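PDB 4GUN: superoxide dismutase from Candida albicans, which probably protects the cell from superoxide, using a bound manganese ion to convert it into hydrogen peroxide and oxygen. Local coordinates for residues Pro165-Asp170 / Ala190-Ile195. The protein carries 2 engineered substitutions. Residues are numbered along the deposited sequence; the frame is centred on the assembly and turned at random.
Sequences PIIAID and AIWNVI. With MN (manganese (II) ion), chain Q.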
loop_
_atom_site.group_PDB
_atom_site.type_symbol
_atom_site.label_atom_id
_atom_site.label_comp_id
_atom_site.label_asym_id
_atom_site.label_seq_id
_atom_site.Cartn_x
_atom_site.Cartn_y
_atom_site.Cartn_z
ATOM N N PRO A 165 -11.533 -1.717 -18.751
ATOM C CA PRO A 165 -12.658 -1.551 -17.811
ATOM C C PRO A 165 -13.993 -1.640 -18.592
ATOM O O PRO A 165 -14.137 -1.006 -19.642
ATOM C CB PRO A 165 -12.398 -0.173 -17.177
ATOM C CG PRO A 165 -11.568 0.574 -18.181
ATOM C CD PRO A 165 -10.868 -0.426 -19.063
ATOM N N ILE A 166 -14.907 -2.517 -18.155
ATOM C CA ILE A 166 -16.200 -2.751 -18.838
ATOM C C ILE A 166 -17.333 -2.018 -18.105
ATOM O O ILE A 166 -18.182 -1.377 -18.734
ATOM C CB ILE A 166 -16.489 -4.282 -19.051
ATOM C CG1 ILE A 166 -15.303 -5.046 -19.724
ATOM C CG2 ILE A 166 -17.820 -4.535 -19.786
ATOM C CD1 ILE A 166 -14.801 -4.434 -21.107
ATOM N N ILE A 167 -17.337 -2.144 -16.769
ATOM C CA ILE A 167 -18.275 -1.488 -15.858
ATOM C C ILE A 167 -17.474 -0.920 -14.704
ATOM O O ILE A 167 -16.660 -1.639 -14.118
ATOM C CB ILE A 167 -19.377 -2.482 -15.342
ATOM C CG1 ILE A 167 -20.406 -2.850 -16.444
ATOM C CG2 ILE A 167 -20.077 -1.984 -14.038
ATOM C CD1 ILE A 167 -21.397 -1.717 -16.894
ATOM N N ALA A 168 -17.728 0.363 -14.351
ATOM C CA ALA A 168 -17.090 0.992 -13.196
ATOM C C ALA A 168 -18.198 1.348 -12.199
ATOM O O ALA A 168 -19.228 1.930 -12.596
ATOM C CB ALA A 168 -16.340 2.241 -13.626
ATOM N N ILE A 169 -18.034 0.895 -10.943
ATOM C CA ILE A 169 -18.935 1.165 -9.808
ATOM C C ILE A 169 -18.193 1.921 -8.695
ATOM O O ILE A 169 -17.331 1.349 -8.029
ATOM C CB ILE A 169 -19.648 -0.084 -9.225
ATOM C CG1 ILE A 169 -20.377 -0.926 -10.316
ATOM C CG2 ILE A 169 -20.620 0.340 -8.093
ATOM C CD1 ILE A 169 -21.575 -0.254 -10.969
ATOM N N ASP A 170 -18.590 3.168 -8.461
ATOM C CA ASP A 170 -18.041 4.025 -7.416
ATOM C C ASP A 170 -18.558 3.600 -6.035
ATOM O O ASP A 170 -19.766 3.639 -5.788
ATOM C CB ASP A 170 -18.417 5.495 -7.683
ATOM C CG ASP A 170 -17.583 6.513 -6.917
ATOM O OD1 ASP A 170 -16.740 6.102 -6.099
ATOM O OD2 ASP A 170 -17.739 7.703 -7.169
ATOM N N ALA A 190 -29.332 -1.208 -5.456
ATOM C CA ALA A 190 -30.050 -0.221 -6.257
ATOM C C ALA A 190 -29.419 0.249 -7.572
ATOM O O ALA A 190 -30.164 0.515 -8.516
ATOM C CB ALA A 190 -30.402 0.975 -5.396
ATOM N N ILE A 191 -28.088 0.414 -7.626
ATOM C CA ILE A 191 -27.385 0.961 -8.807
ATOM C C ILE A 191 -27.571 0.153 -10.101
ATOM O O ILE A 191 -27.549 0.738 -11.180
ATOM C CB ILE A 191 -25.874 1.285 -8.508
ATOM C CG1 ILE A 191 -25.275 2.267 -9.571
ATOM C CG2 ILE A 191 -25.031 0.014 -8.354
ATOM C CD1 ILE A 191 -24.024 3.010 -9.136
ATOM N N TRP A 192 -27.716 -1.178 -9.997
ATOM C CA TRP A 192 -27.880 -2.049 -11.168
ATOM C C TRP A 192 -29.096 -1.716 -12.039
ATOM O O TRP A 192 -29.050 -1.936 -13.241
ATOM C CB TRP A 192 -27.815 -3.528 -10.776
ATOM C CG TRP A 192 -26.485 -3.874 -10.183
ATOM C CD1 TRP A 192 -26.185 -3.981 -8.859
ATOM C CD2 TRP A 192 -25.250 -4.025 -10.890
ATOM N NE1 TRP A 192 -24.854 -4.269 -8.696
ATOM C CE2 TRP A 192 -24.247 -4.279 -9.928
ATOM C CE3 TRP A 192 -24.898 -4.018 -12.254
ATOM C CZ2 TRP A 192 -22.916 -4.518 -10.281
ATOM C CZ3 TRP A 192 -23.566 -4.205 -12.602
ATOM C CH2 TRP A 192 -22.590 -4.448 -11.624
ATOM N N ASN A 193 -30.126 -1.087 -11.442
ATOM C CA ASN A 193 -31.331 -0.598 -12.114
ATOM C C ASN A 193 -31.016 0.563 -13.101
ATOM O O ASN A 193 -31.805 0.820 -14.002
ATOM C CB ASN A 193 -32.363 -0.165 -11.091
ATOM C CG ASN A 193 -32.839 -1.271 -10.190
ATOM O OD1 ASN A 193 -33.585 -2.153 -10.600
ATOM N ND2 ASN A 193 -32.397 -1.267 -8.942
ATOM N N VAL A 194 -29.856 1.229 -12.954
ATOM C CA VAL A 194 -29.443 2.324 -13.863
ATOM C C VAL A 194 -28.122 2.061 -14.572
ATOM O O VAL A 194 -27.532 2.985 -15.144
ATOM C CB VAL A 194 -29.525 3.763 -13.252
ATOM C CG1 VAL A 194 -30.974 4.203 -13.061
ATOM C CG2 VAL A 194 -28.715 3.886 -11.957
ATOM N N ILE A 195 -27.657 0.801 -14.551
ATOM C CA ILE A 195 -26.414 0.451 -15.227
ATOM C C ILE A 195 -26.642 0.353 -16.735
ATOM O O ILE A 195 -27.582 -0.301 -17.182
ATOM C CB ILE A 195 -25.717 -0.781 -14.586
ATOM C CG1 ILE A 195 -25.073 -0.419 -13.211
ATOM C CG2 ILE A 195 -24.707 -1.456 -15.536
ATOM C CD1 ILE A 195 -23.992 0.732 -13.196
HETATM MN MN MN Q . -16.975 9.529 -6.854
HETATM O O HOH W 1 -15.208 8.437 -6.262
#
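I195 reaches across to both I167 and I169, using a different branch for each. Its CG2 methyl meets CD1 of I167 at 3.6 Å, while its CD1 presses on CD1 of I169 at 3.4 Å, tighter than usual for two carbons. The split follows from its first torsion (chi1 -73°), which sets CG2 anti to the backbone N and sends CG1 anti to the carbonyl carbon, with CD1 extending beyond it to I169. I169 has a second, looser neighbour in I191, whose CG2 stands 4.3 Å from the same I169 CD1. That I191 methyl also lies 4.2 Å above one face of the W192 ring, toward its rim. The far corner of the indole, CH2, comes obliquely to the strand, 4.3 Å from I167 CG2 and slightly farther from I169 CG1.

No hydrogen bond crosses between the segments; the join is entirely apolar and buried. In the second shell, N123 accepts a hydrogen bond from W192 NE1, which satisfies the buried indole N-H and helps fix the ring. The turn carrying these side chains is tied by V194 N to I191 O, while N193 ND2 bonds back to A190 O at 2.9 Å. On the strand, A168 points its methyl away from the contact, and D170 carries its carboxylate to the manganese ion, with OD2 bound at 2.0 Å; H32, H80, H174 and a water complete the site.

Residues 165-170 close strand 163-170, which within this chain lies on the outside of the antiparallel sheet, next to strand 133-140, with a classic beta bulge where I166 and I167 both face I137. In this C-terminal domain, residues 190-195, which lead out of helix 184-191 through a short 3-10 segment, pack against that strand, with helix 115-127 touching both I169 and W192.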